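Local structure of telomere length regulator taz1 (Schizosaccharomyces pombe, 4ZMI) at residues N13-I18 with E95-S100; M27-I32 with T105-L110; D126-A131 with D140-F145; R151-D156 with G201-S206. The protein binds double-stranded telomeric DNA and regulates telomere length in fission yeast, this chain being its helical domain. All coordinates share one frame; numbering follows the deposited sequence.

Contact 1 of 4, residues N13-I18 with E95-S100; sequences NDCQNI and EKPLKS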
loop_
_atom_site.group_PDB
_atom_site.type_symbol
_atom_site.label_atom_id
_atom_site.label_comp_id
_atom_site.label_asym_id
_atom_site.label_seq_id
_atom_site.Cartn_x
_atom_site.Cartn_y
_atom_site.Cartn_z
ATOM N N ASN A 13 -20.251 6.336 6.362
ATOM C CA ASN A 13 -21.594 5.931 5.932
ATOM C C ASN A 13 -21.608 4.759 4.938
ATOM O O ASN A 13 -22.370 3.813 5.101
ATOM C CB ASN A 13 -22.367 7.126 5.348
ATOM C CG ASN A 13 -22.878 8.088 6.421
ATOM O OD1 ASN A 13 -22.716 7.847 7.619
ATOM N ND2 ASN A 13 -23.494 9.187 5.990
ATOM N N ASP A 14 -20.761 4.816 3.916
ATOM C CA ASP A 14 -20.777 3.809 2.857
ATOM C C ASP A 14 -19.742 2.731 3.067
ATOM O O ASP A 14 -19.416 1.975 2.147
ATOM C CB ASP A 14 -20.508 4.473 1.523
ATOM C CG ASP A 14 -21.311 5.723 1.346
ATOM O OD1 ASP A 14 -22.415 5.789 1.924
ATOM O OD2 ASP A 14 -20.836 6.637 0.643
ATOM N N CYS A 15 -19.236 2.659 4.286
ATOM C CA CYS A 15 -18.052 1.865 4.574
ATOM C C CYS A 15 -18.253 0.394 4.267
ATOM O O CYS A 15 -17.593 -0.170 3.386
ATOM C CB CYS A 15 -17.662 2.044 6.036
ATOM S SG CYS A 15 -15.971 1.616 6.379
ATOM N N GLN A 16 -19.172 -0.231 4.991
ATOM C CA GLN A 16 -19.350 -1.667 4.853
ATOM C C GLN A 16 -19.737 -2.040 3.424
ATOM O O GLN A 16 -19.309 -3.075 2.917
ATOM C CB GLN A 16 -20.368 -2.199 5.860
ATOM C CG GLN A 16 -20.024 -3.584 6.401
ATOM C CD GLN A 16 -19.096 -3.536 7.603
ATOM O OE1 GLN A 16 -19.159 -2.605 8.411
ATOM N NE2 GLN A 16 -18.231 -4.541 7.730
ATOM N N ASN A 17 -20.511 -1.183 2.764
ATOM C CA ASN A 17 -20.947 -1.463 1.398
ATOM C C ASN A 17 -19.837 -1.421 0.350
ATOM O O ASN A 17 -19.724 -2.323 -0.475
ATOM C CB ASN A 17 -22.087 -0.538 0.972
ATOM C CG ASN A 17 -22.524 -0.787 -0.464
ATOM O OD1 ASN A 17 -22.262 0.024 -1.357
ATOM N ND2 ASN A 17 -23.175 -1.928 -0.695
ATOM N N ILE A 18 -19.037 -0.361 0.367
ATOM C CA ILE A 18 -17.922 -0.253 -0.558
ATOM C C ILE A 18 -16.929 -1.364 -0.269
ATOM O O ILE A 18 -16.364 -1.967 -1.188
ATOM C CB ILE A 18 -17.219 1.103 -0.432
ATOM C CG1 ILE A 18 -18.158 2.245 -0.862
ATOM C CG2 ILE A 18 -15.891 1.100 -1.207
ATOM C CD1 ILE A 18 -18.728 2.072 -2.262
ATOM N N GLU A 95 -12.593 -0.770 11.605
ATOM C CA GLU A 95 -11.275 -1.232 11.170
ATOM C C GLU A 95 -11.356 -2.375 10.166
ATOM O O GLU A 95 -10.675 -2.357 9.146
ATOM C CB GLU A 95 -10.393 -1.619 12.353
ATOM C CG GLU A 95 -8.946 -1.797 11.965
ATOM C CD GLU A 95 -8.104 -2.375 13.078
ATOM O OE1 GLU A 95 -7.736 -1.630 14.006
ATOM O OE2 GLU A 95 -7.803 -3.581 13.020
ATOM N N LYS A 96 -12.213 -3.352 10.448
ATOM C CA LYS A 96 -12.400 -4.510 9.570
ATOM C C LYS A 96 -12.681 -4.129 8.108
ATOM O O LYS A 96 -11.971 -4.571 7.216
ATOM C CB LYS A 96 -13.477 -5.481 10.106
ATOM C CG LYS A 96 -13.699 -5.476 11.634
ATOM C CD LYS A 96 -14.655 -4.348 12.094
ATOM C CE LYS A 96 -15.053 -4.485 13.565
ATOM N NZ LYS A 96 -16.204 -5.413 13.781
ATOM N N PRO A 97 -13.711 -3.307 7.843
ATOM C CA PRO A 97 -13.918 -2.998 6.422
ATOM C C PRO A 97 -12.864 -2.057 5.845
ATOM O O PRO A 97 -12.697 -2.043 4.632
ATOM C CB PRO A 97 -15.285 -2.309 6.415
ATOM C CG PRO A 97 -15.377 -1.691 7.742
ATOM C CD PRO A 97 -14.759 -2.696 8.674
ATOM N N LEU A 98 -12.183 -1.275 6.680
ATOM C CA LEU A 98 -11.123 -0.412 6.172
ATOM C C LEU A 98 -10.007 -1.279 5.596
ATOM O O LEU A 98 -9.503 -1.004 4.515
ATOM C CB LEU A 98 -10.594 0.533 7.252
ATOM C CG LEU A 98 -11.493 1.765 7.510
ATOM C CD1 LEU A 98 -11.093 2.487 8.772
ATOM C CD2 LEU A 98 -11.488 2.744 6.327
ATOM N N LYS A 99 -9.650 -2.341 6.308
ATOM C CA LYS A 99 -8.614 -3.270 5.842
ATOM C C LYS A 99 -8.972 -3.849 4.487
ATOM O O LYS A 99 -8.099 -4.042 3.647
ATOM C CB LYS A 99 -8.426 -4.410 6.822
ATOM C CG LYS A 99 -8.081 -3.967 8.217
ATOM C CD LYS A 99 -6.586 -3.879 8.427
ATOM C CE LYS A 99 -6.304 -3.560 9.884
ATOM N NZ LYS A 99 -4.856 -3.489 10.174
ATOM N N SER A 100 -10.257 -4.114 4.269
ATOM C CA SER A 100 -10.704 -4.638 2.988
ATOM C C SER A 100 -10.484 -3.631 1.865
ATOM O O SER A 100 -9.947 -3.981 0.819
ATOM C CB SER A 100 -12.176 -5.058 3.039
ATOM O OG SER A 100 -12.364 -6.163 3.909
#

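Contact 2 of 4, residues M27-I32 with T105-L110; sequences MMVSAI and TGLIDL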
loop_
_atom_site.group_PDB
_atom_site.type_symbol
_atom_site.label_atom_id
_atom_site.label_comp_id
_atom_site.label_asym_id
_atom_site.label_seq_id
_atom_site.Cartn_x
_atom_site.Cartn_y
_atom_site.Cartn_z
ATOM N N MET A 27 -11.368 -11.162 -4.531
ATOM C CA MET A 27 -11.538 -12.606 -4.743
ATOM C C MET A 27 -11.465 -12.977 -6.220
ATOM O O MET A 27 -10.913 -14.020 -6.572
ATOM C CB MET A 27 -12.855 -13.103 -4.141
ATOM C CG MET A 27 -12.933 -12.994 -2.625
ATOM S SD MET A 27 -11.594 -13.871 -1.785
ATOM C CE MET A 27 -10.999 -12.607 -0.655
ATOM N N MET A 28 -12.022 -12.124 -7.076
ATOM C CA MET A 28 -11.904 -12.305 -8.517
ATOM C C MET A 28 -10.453 -12.252 -8.947
ATOM O O MET A 28 -9.926 -13.224 -9.480
ATOM C CB MET A 28 -12.688 -11.236 -9.271
ATOM C CG MET A 28 -12.113 -10.935 -10.646
ATOM S SD MET A 28 -13.163 -9.861 -11.623
ATOM C CE MET A 28 -13.325 -8.443 -10.544
ATOM N N VAL A 29 -9.807 -11.115 -8.697
ATOM C CA VAL A 29 -8.430 -10.909 -9.119
ATOM C C VAL A 29 -7.531 -11.995 -8.552
ATOM O O VAL A 29 -6.641 -12.481 -9.242
ATOM C CB VAL A 29 -7.912 -9.507 -8.705
ATOM C CG1 VAL A 29 -6.412 -9.391 -8.925
ATOM C CG2 VAL A 29 -8.622 -8.443 -9.493
ATOM N N SER A 30 -7.774 -12.390 -7.304
ATOM C CA SER A 30 -6.957 -13.420 -6.655
ATOM C C SER A 30 -7.209 -14.806 -7.231
ATOM O O SER A 30 -6.289 -15.619 -7.315
ATOM C CB SER A 30 -7.202 -13.464 -5.146
ATOM O OG SER A 30 -6.513 -12.427 -4.482
ATOM N N ALA A 31 -8.459 -15.081 -7.598
ATOM C CA ALA A 31 -8.795 -16.366 -8.195
ATOM C C ALA A 31 -8.144 -16.456 -9.560
ATOM O O ALA A 31 -7.519 -17.456 -9.886
ATOM C CB ALA A 31 -10.292 -16.530 -8.312
ATOM N N ILE A 32 -8.286 -15.394 -10.348
ATOM C CA ILE A 32 -7.681 -15.339 -11.671
ATOM C C ILE A 32 -6.153 -15.445 -11.585
ATOM O O ILE A 32 -5.524 -16.074 -12.439
ATOM C CB ILE A 32 -8.133 -14.083 -12.465
ATOM C CG1 ILE A 32 -9.637 -14.151 -12.763
ATOM C CG2 ILE A 32 -7.362 -13.944 -13.768
ATOM C CD1 ILE A 32 -10.128 -13.124 -13.775
ATOM N N THR A 105 -7.029 -1.609 -2.835
ATOM C CA THR A 105 -6.174 -0.562 -3.373
ATOM C C THR A 105 -4.746 -1.079 -3.542
ATOM O O THR A 105 -4.046 -0.684 -4.466
ATOM C CB THR A 105 -6.225 0.725 -2.531
ATOM O OG1 THR A 105 -5.815 0.453 -1.186
ATOM C CG2 THR A 105 -7.648 1.272 -2.519
ATOM N N GLY A 106 -4.325 -1.975 -2.655
ATOM C CA GLY A 106 -3.052 -2.651 -2.818
ATOM C C GLY A 106 -3.000 -3.563 -4.047
ATOM O O GLY A 106 -2.139 -3.377 -4.903
ATOM N N LEU A 107 -3.935 -4.518 -4.132
ATOM C CA LEU A 107 -3.970 -5.550 -5.186
ATOM C C LEU A 107 -3.918 -4.983 -6.600
ATOM O O LEU A 107 -3.125 -5.424 -7.407
ATOM C CB LEU A 107 -5.248 -6.370 -5.076
ATOM C CG LEU A 107 -5.298 -7.878 -4.841
ATOM C CD1 LEU A 107 -6.631 -8.408 -5.419
ATOM C CD2 LEU A 107 -4.100 -8.618 -5.407
ATOM N N ILE A 108 -4.770 -4.009 -6.903
ATOM C CA ILE A 108 -4.850 -3.473 -8.266
ATOM C C ILE A 108 -3.635 -2.635 -8.640
ATOM O O ILE A 108 -3.434 -2.318 -9.817
ATOM C CB ILE A 108 -6.101 -2.582 -8.485
ATOM C CG1 ILE A 108 -5.989 -1.262 -7.725
ATOM C CG2 ILE A 108 -7.375 -3.293 -8.079
ATOM C CD1 ILE A 108 -7.167 -0.360 -7.951
ATOM N N ASP A 109 -2.863 -2.230 -7.631
ATOM C CA ASP A 109 -1.643 -1.460 -7.844
ATOM C C ASP A 109 -0.576 -2.383 -8.435
ATOM O O ASP A 109 0.422 -1.915 -8.980
ATOM C CB ASP A 109 -1.161 -0.823 -6.525
ATOM C CG ASP A 109 -0.073 0.229 -6.730
ATOM O OD1 ASP A 109 -0.096 0.931 -7.757
ATOM O OD2 ASP A 109 0.808 0.360 -5.849
ATOM N N LEU A 110 -0.814 -3.690 -8.355
ATOM C CA LEU A 110 0.040 -4.680 -9.019
ATOM C C LEU A 110 -0.067 -4.567 -10.525
ATOM O O LEU A 110 0.722 -5.168 -11.254
ATOM C CB LEU A 110 -0.372 -6.088 -8.618
ATOM C CG LEU A 110 -0.124 -6.408 -7.153
ATOM C CD1 LEU A 110 -0.878 -7.664 -6.760
ATOM C CD2 LEU A 110 1.383 -6.525 -6.888
#

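Contact 3 of 4, residues D126-A131 with D140-F145; sequences DALLSA and DALVLF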
loop_
_atom_site.group_PDB
_atom_site.type_symbol
_atom_site.label_atom_id
_atom_site.label_comp_id
_atom_site.label_asym_id
_atom_site.label_seq_id
_atom_site.Cartn_x
_atom_site.Cartn_y
_atom_site.Cartn_z
ATOM N N ASP A 126 2.908 2.716 5.675
ATOM C CA ASP A 126 1.891 2.930 6.701
ATOM C C ASP A 126 2.012 1.848 7.759
ATOM O O ASP A 126 2.025 2.138 8.948
ATOM C CB ASP A 126 0.495 2.923 6.105
ATOM C CG ASP A 126 -0.578 3.234 7.135
ATOM O OD1 ASP A 126 -0.446 4.248 7.858
ATOM O OD2 ASP A 126 -1.552 2.452 7.223
ATOM N N ALA A 127 2.133 0.601 7.319
ATOM C CA ALA A 127 2.376 -0.514 8.238
ATOM C C ALA A 127 3.622 -0.268 9.059
ATOM O O ALA A 127 3.618 -0.432 10.276
ATOM C CB ALA A 127 2.506 -1.833 7.472
ATOM N N LEU A 128 4.692 0.152 8.400
ATOM C CA LEU A 128 5.929 0.417 9.121
ATOM C C LEU A 128 5.789 1.533 10.143
ATOM O O LEU A 128 6.494 1.547 11.153
ATOM C CB LEU A 128 7.056 0.751 8.148
ATOM C CG LEU A 128 7.603 -0.391 7.284
ATOM C CD1 LEU A 128 8.743 0.118 6.408
ATOM C CD2 LEU A 128 8.084 -1.546 8.157
ATOM N N LEU A 129 4.895 2.482 9.876
ATOM C CA LEU A 129 4.729 3.636 10.758
ATOM C C LEU A 129 3.796 3.289 11.902
ATOM O O LEU A 129 3.870 3.872 12.966
ATOM C CB LEU A 129 4.168 4.834 9.991
ATOM C CG LEU A 129 5.157 5.545 9.074
ATOM C CD1 LEU A 129 4.405 6.331 8.016
ATOM C CD2 LEU A 129 6.043 6.462 9.869
ATOM N N SER A 130 2.916 2.328 11.662
ATOM C CA SER A 130 1.873 1.991 12.611
ATOM C C SER A 130 2.404 1.155 13.752
ATOM O O SER A 130 2.037 1.353 14.901
ATOM C CB SER A 130 0.795 1.189 11.906
ATOM O OG SER A 130 0.079 2.018 11.030
ATOM N N ALA A 131 3.256 0.194 13.427
ATOM C CA ALA A 131 3.679 -0.773 14.420
ATOM C C ALA A 131 4.503 -0.171 15.557
ATOM O O ALA A 131 5.618 0.304 15.353
ATOM C CB ALA A 131 4.441 -1.904 13.762
ATOM N N ASP A 140 8.316 -8.747 7.486
ATOM C CA ASP A 140 7.697 -8.889 6.167
ATOM C C ASP A 140 7.517 -7.543 5.442
ATOM O O ASP A 140 7.628 -7.467 4.217
ATOM C CB ASP A 140 6.333 -9.590 6.299
ATOM C CG ASP A 140 6.444 -11.014 6.875
ATOM O OD1 ASP A 140 7.569 -11.443 7.240
ATOM O OD2 ASP A 140 5.404 -11.703 6.978
ATOM N N ALA A 141 7.216 -6.486 6.191
ATOM C CA ALA A 141 7.024 -5.176 5.579
ATOM C C ALA A 141 8.362 -4.595 5.119
ATOM O O ALA A 141 8.451 -3.999 4.047
ATOM C CB ALA A 141 6.309 -4.233 6.531
ATOM N N LEU A 142 9.404 -4.778 5.915
ATOM C CA LEU A 142 10.738 -4.384 5.468
ATOM C C LEU A 142 11.134 -5.104 4.188
ATOM O O LEU A 142 11.700 -4.505 3.269
ATOM C CB LEU A 142 11.770 -4.631 6.555
ATOM C CG LEU A 142 11.606 -3.596 7.668
ATOM C CD1 LEU A 142 12.511 -3.905 8.857
ATOM C CD2 LEU A 142 11.883 -2.210 7.123
ATOM N N VAL A 143 10.809 -6.385 4.100
ATOM C CA VAL A 143 11.265 -7.157 2.951
ATOM C C VAL A 143 10.515 -6.710 1.703
ATOM O O VAL A 143 11.119 -6.426 0.663
ATOM C CB VAL A 143 11.157 -8.674 3.205
ATOM C CG1 VAL A 143 11.511 -9.453 1.958
ATOM C CG2 VAL A 143 12.088 -9.065 4.357
ATOM N N LEU A 144 9.200 -6.595 1.824
ATOM C CA LEU A 144 8.394 -6.098 0.730
ATOM C C LEU A 144 8.838 -4.680 0.348
ATOM O O LEU A 144 8.827 -4.308 -0.818
ATOM C CB LEU A 144 6.932 -6.143 1.124
ATOM C CG LEU A 144 5.968 -5.971 -0.043
ATOM C CD1 LEU A 144 6.112 -7.107 -1.021
ATOM C CD2 LEU A 144 4.527 -5.875 0.456
ATOM N N PHE A 145 9.273 -3.903 1.328
ATOM C CA PHE A 145 9.739 -2.544 1.041
ATOM C C PHE A 145 10.990 -2.560 0.174
ATOM O O PHE A 145 11.101 -1.788 -0.777
ATOM C CB PHE A 145 9.969 -1.718 2.316
ATOM C CG PHE A 145 10.325 -0.281 2.039
ATOM C CD1 PHE A 145 9.331 0.680 1.881
ATOM C CD2 PHE A 145 11.645 0.107 1.897
ATOM C CE1 PHE A 145 9.656 1.996 1.611
ATOM C CE2 PHE A 145 11.974 1.418 1.613
ATOM C CZ PHE A 145 10.984 2.365 1.475
#

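Contact 4 of 4, residues R151-D156 with G201-S206; sequences RYFGTD and GNTSNS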
loop_
_atom_site.group_PDB
_atom_site.type_symbol
_atom_site.label_atom_id
_atom_site.label_comp_id
_atom_site.label_asym_id
_atom_site.label_seq_id
_atom_site.Cartn_x
_atom_site.Cartn_y
_atom_site.Cartn_z
ATOM N N ARG A 151 12.117 -2.756 -7.650
ATOM C CA ARG A 151 11.193 -2.594 -8.766
ATOM C C ARG A 151 11.237 -1.170 -9.296
ATOM O O ARG A 151 11.310 -0.961 -10.504
ATOM C CB ARG A 151 9.766 -3.034 -8.382
ATOM C CG ARG A 151 9.676 -4.566 -8.167
ATOM C CD ARG A 151 8.250 -5.080 -7.980
ATOM N NE ARG A 151 7.443 -4.946 -9.187
ATOM C CZ ARG A 151 7.493 -5.797 -10.210
ATOM N NH1 ARG A 151 8.329 -6.844 -10.179
ATOM N NH2 ARG A 151 6.725 -5.599 -11.278
ATOM N N TYR A 152 11.249 -0.189 -8.401
ATOM C CA TYR A 152 11.308 1.191 -8.862
ATOM C C TYR A 152 12.602 1.472 -9.611
ATOM O O TYR A 152 12.572 1.850 -10.783
ATOM C CB TYR A 152 11.188 2.195 -7.725
ATOM C CG TYR A 152 11.208 3.605 -8.238
ATOM C CD1 TYR A 152 10.038 4.228 -8.620
ATOM C CD2 TYR A 152 12.390 4.313 -8.345
ATOM C CE1 TYR A 152 10.038 5.519 -9.093
ATOM C CE2 TYR A 152 12.405 5.609 -8.822
ATOM C CZ TYR A 152 11.221 6.204 -9.200
ATOM O OH TYR A 152 11.194 7.496 -9.677
ATOM N N PHE A 153 13.732 1.312 -8.922
ATOM C CA PHE A 153 15.026 1.712 -9.476
ATOM C C PHE A 153 15.586 0.726 -10.458
ATOM O O PHE A 153 16.702 0.901 -10.920
ATOM C CB PHE A 153 16.069 1.890 -8.392
ATOM C CG PHE A 153 15.756 2.977 -7.445
ATOM C CD1 PHE A 153 15.502 2.700 -6.110
ATOM C CD2 PHE A 153 15.699 4.282 -7.882
ATOM C CE1 PHE A 153 15.199 3.716 -5.223
ATOM C CE2 PHE A 153 15.396 5.304 -6.998
ATOM C CZ PHE A 153 15.144 5.018 -5.665
ATOM N N GLY A 154 14.837 -0.327 -10.746
ATOM C CA GLY A 154 15.287 -1.305 -11.720
ATOM C C GLY A 154 14.691 -0.992 -13.081
ATOM O O GLY A 154 15.108 -1.536 -14.098
ATOM N N THR A 155 13.708 -0.099 -13.089
ATOM C CA THR A 155 13.019 0.277 -14.306
ATOM C C THR A 155 13.597 1.603 -14.779
ATOM O O THR A 155 13.425 2.631 -14.118
ATOM C CB THR A 155 11.506 0.394 -14.039
ATOM O OG1 THR A 155 11.014 -0.868 -13.560
ATOM C CG2 THR A 155 10.744 0.822 -15.301
ATOM N N ASP A 156 14.287 1.584 -15.919
ATOM C CA ASP A 156 15.150 2.706 -16.280
ATOM C C ASP A 156 14.410 3.946 -16.766
ATOM O O ASP A 156 15.002 5.014 -16.895
ATOM C CB ASP A 156 16.218 2.284 -17.288
ATOM C CG ASP A 156 16.051 0.849 -17.743
ATOM O OD1 ASP A 156 14.956 0.523 -18.257
ATOM O OD2 ASP A 156 17.006 0.050 -17.576
ATOM N N GLY A 201 19.491 4.013 -0.826
ATOM C CA GLY A 201 20.787 4.427 -1.340
ATOM C C GLY A 201 21.580 3.299 -1.982
ATOM O O GLY A 201 22.161 3.456 -3.056
ATOM N N ASN A 202 21.588 2.145 -1.329
ATOM C CA ASN A 202 22.368 1.013 -1.810
ATOM C C ASN A 202 21.759 0.353 -3.041
ATOM O O ASN A 202 22.469 -0.045 -3.959
ATOM C CB ASN A 202 22.567 -0.007 -0.687
ATOM C CG ASN A 202 23.302 0.583 0.508
ATOM O OD1 ASN A 202 24.083 1.528 0.360
ATOM N ND2 ASN A 202 23.053 0.033 1.697
ATOM N N THR A 203 20.439 0.255 -3.067
ATOM C CA THR A 203 19.743 -0.373 -4.183
ATOM C C THR A 203 19.907 0.391 -5.511
ATOM O O THR A 203 19.986 -0.218 -6.584
ATOM C CB THR A 203 18.252 -0.590 -3.838
ATOM O OG1 THR A 203 18.138 -1.636 -2.863
ATOM C CG2 THR A 203 17.446 -0.964 -5.078
ATOM N N SER A 204 19.975 1.717 -5.441
ATOM C CA SER A 204 20.178 2.527 -6.642
ATOM C C SER A 204 21.661 2.704 -6.980
ATOM O O SER A 204 22.012 3.288 -8.008
ATOM C CB SER A 204 19.494 3.885 -6.493
ATOM O OG SER A 204 19.817 4.475 -5.253
ATOM N N ASN A 205 22.527 2.201 -6.110
ATOM C CA ASN A 205 23.956 2.173 -6.389
ATOM C C ASN A 205 24.397 0.827 -6.952
ATOM O O ASN A 205 25.440 0.731 -7.598
ATOM C CB ASN A 205 24.762 2.479 -5.121
ATOM C CG ASN A 205 24.901 3.962 -4.859
ATOM O OD1 ASN A 205 24.967 4.764 -5.791
ATOM N ND2 ASN A 205 24.953 4.338 -3.584
ATOM N N SER A 206 23.600 -0.212 -6.706
ATOM C CA SER A 206 24.035 -1.583 -6.978
ATOM C C SER A 206 23.770 -2.041 -8.410
ATOM O O SER A 206 22.634 -1.971 -8.885
ATOM C CB SER A 206 23.406 -2.569 -5.983
ATOM O OG SER A 206 22.125 -2.987 -6.412
#

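Contact 1 of 4, residues N13-I18 with E95-S100
Cys15 presses its sulfur against the ring of Pro97, and this is the tight part of the contact. SG lies 3.6 Å from Pro97 CG and 4.0 Å from Pro97 CB. The sulfur reaches the ring because SG stands anti to the backbone N of Cys15 (chi1 -160°). Both residues are buried, and Cys15 also rests on Leu94, just before helix 95-107. The contact is apolar packing between that helix and the long helix 5-35. Pro97 sits in the first turn of its helix, where a residue with no backbone N-H costs no helical bond, so its ring can face helix 5-35 as an apolar surface. Helix 5-35 is kinked nearby, where the N atoms of Gln16 and Asn17 lack their bonds to the turn before. The solvent side is looser. There the exposed Gln16 bends at chi2 (86°) and brings its amide to the Pro97 ring, the two groups crossing obliquely. OE1 of Gln16 is 3.9 Å from Pro97 CG, and NE2 of Gln16 is 3.9 Å from Pro97 CB. These are van der Waals touches of a polar group on a ring. Leu98, next to Pro97, packs on Phe78 and Ile81 of helix 78-83.

Contact 2 of 4, residues M27-I32 with T105-L110
Leu107 and Val29 reach toward each other tip to tip and carry most of this contact. One methyl of Leu107 does all the close touching. Its CD1 lies 3.6 Å from Val29 CG1 and 3.7 Å from Val29 CB, so it bears on one branch of the valine and on the branch point itself. CG1 of Val29 is the branch anti to the backbone N (chi1 170°), while CG2 lies beside that N. Leu107 has chi1 at -120°, well away from a staggered value. Such a torsion may be strained, or it may reflect some uncertainty in the placing of the side chain. Ser30 adds a smaller share. Its OG is 4.1 Å from Leu107 CD1, so a hydroxyl simply lies beside a methyl here. The backbones stay well apart, with 8.0 Å between Val29 CA and Leu107 CA at the nearest pair. The gap is bridged by side chains alone, and the contact is van der Waals packing, mostly between apolar groups. This is plain helix-to-helix packing in an all-helical domain, between helix 5-35 and the C-terminal part of helix 95-107. Other helices close in around it. Val29 also packs on Leu58 of helix 52-68 and on Phe46 and Leu50 of helix 43-50. Leu107 touches Ile222 of helix 214-229, and Leu110 meets Phe217, Val218 and Val221 of that same helix.

Contact 3 of 4, residues D126-A131 with D140-F145
Leu128 meets Ala141 and Leu142 through methyl groups, and no flat group takes part in the close touching. The nearest ring, that of Phe145, stands slightly back, its CD1 4.6 Å from Leu128 CD1. The carboxylate of Asp126 is held by Ser79 OG and Phe78 N. The main touch is Leu128 CD2 on Ala141 CB, at 3.6 Å. In Leu128, CG lies anti to the carbonyl carbon (chi1 -71°), which carries the fork toward helix 137-154. The small alanine lets the leucine come close to the opposing backbone. Leu128 and Leu142 cross at about a right angle. CD2 of Leu142 is 4.0 Å from Leu128 CD1 and equally far from Leu128 CD2, so it bears on both tips of the fork. The two segments belong to consecutive antiparallel helices, 118-130 and 137-154, which form a helical hairpin. Leu196 of helix 192-203 packs on both leucines, and Phe224 of helix 214-229 packs on Ala141. Replacing Leu128 by an alanine would probably leave the methyls of Ala141 and Leu142 without their partner and open a gap between the two helices. Near the end of helix 118-130, Ser130 OG gives a 2.9 Å bond to Asp126 O, from 45° above the carbonyl plane. That oxygen also accepts from Ser130 N. The bonds of Asp126 and Ser130 lie apart from the touching methyls, and the contact itself depends on close apolar fit.

Contact 4 of 4, residues R151-D156 with G201-S206
Ser204 lays its CB over one face of the Phe153 ring in a CH-pi contact. CB of Ser204 is 4.0 Å from the ring centroid of Phe153, only 14° off the ring normal. Thr203 is more distant, with its CG2 approaching Phe153 CD1 obliquely at 4.3 Å. The opposite face of the phenylalanine has Tyr152 CD2 above it, toward the rim, so the two faces have different neighbours. In the next shell, Ser204 OG bonds Ile200 O, which helps to place Ser204. Its chi1 of 48° puts OG between the backbone N and the carbonyl carbon and turns the hydroxyl back to the preceding turn. Thr155 OG1 closes the turn that follows Phe153 with a 3.1 Å bond to Arg151 O, lying nearly in line with its C=O (168°). The same hydroxyl has a further partner in Asn115 ND2. Ser206, a known phosphorylation site, lies nearby and is unmodified here. The contact joins the C-terminal ends of helices 137-154 and 192-203, and is partly buried. Thr203 carries the packing inward, onto Glu146, Val149 and Ile150 of helix 137-154. On the far side of that helix, Arg151 rests on Phe214 and Phe217 of helix 214-229.

Overall arrangement
The four contacts lie in one all-helical domain. Contacts 1 and 2 both join helix 5-35 to helix 95-107, with centres about 17 Å apart. Their segments alternate along the chain, so the two helices run alongside in the same direction. Contacts 3 and 4 come later in the chain and share helix 137-154, with centres about 19 Å apart. Contact 3 closes a local hairpin, while contact 4 joins segments separated by 44 residues, mostly helical. Contacts 1 and 4 lie on opposite sides of the chain's centre, with their own centres about 36 Å apart. Helix 214-229 packs beside contacts 2, 3 and 4 and so is common to their surroundings.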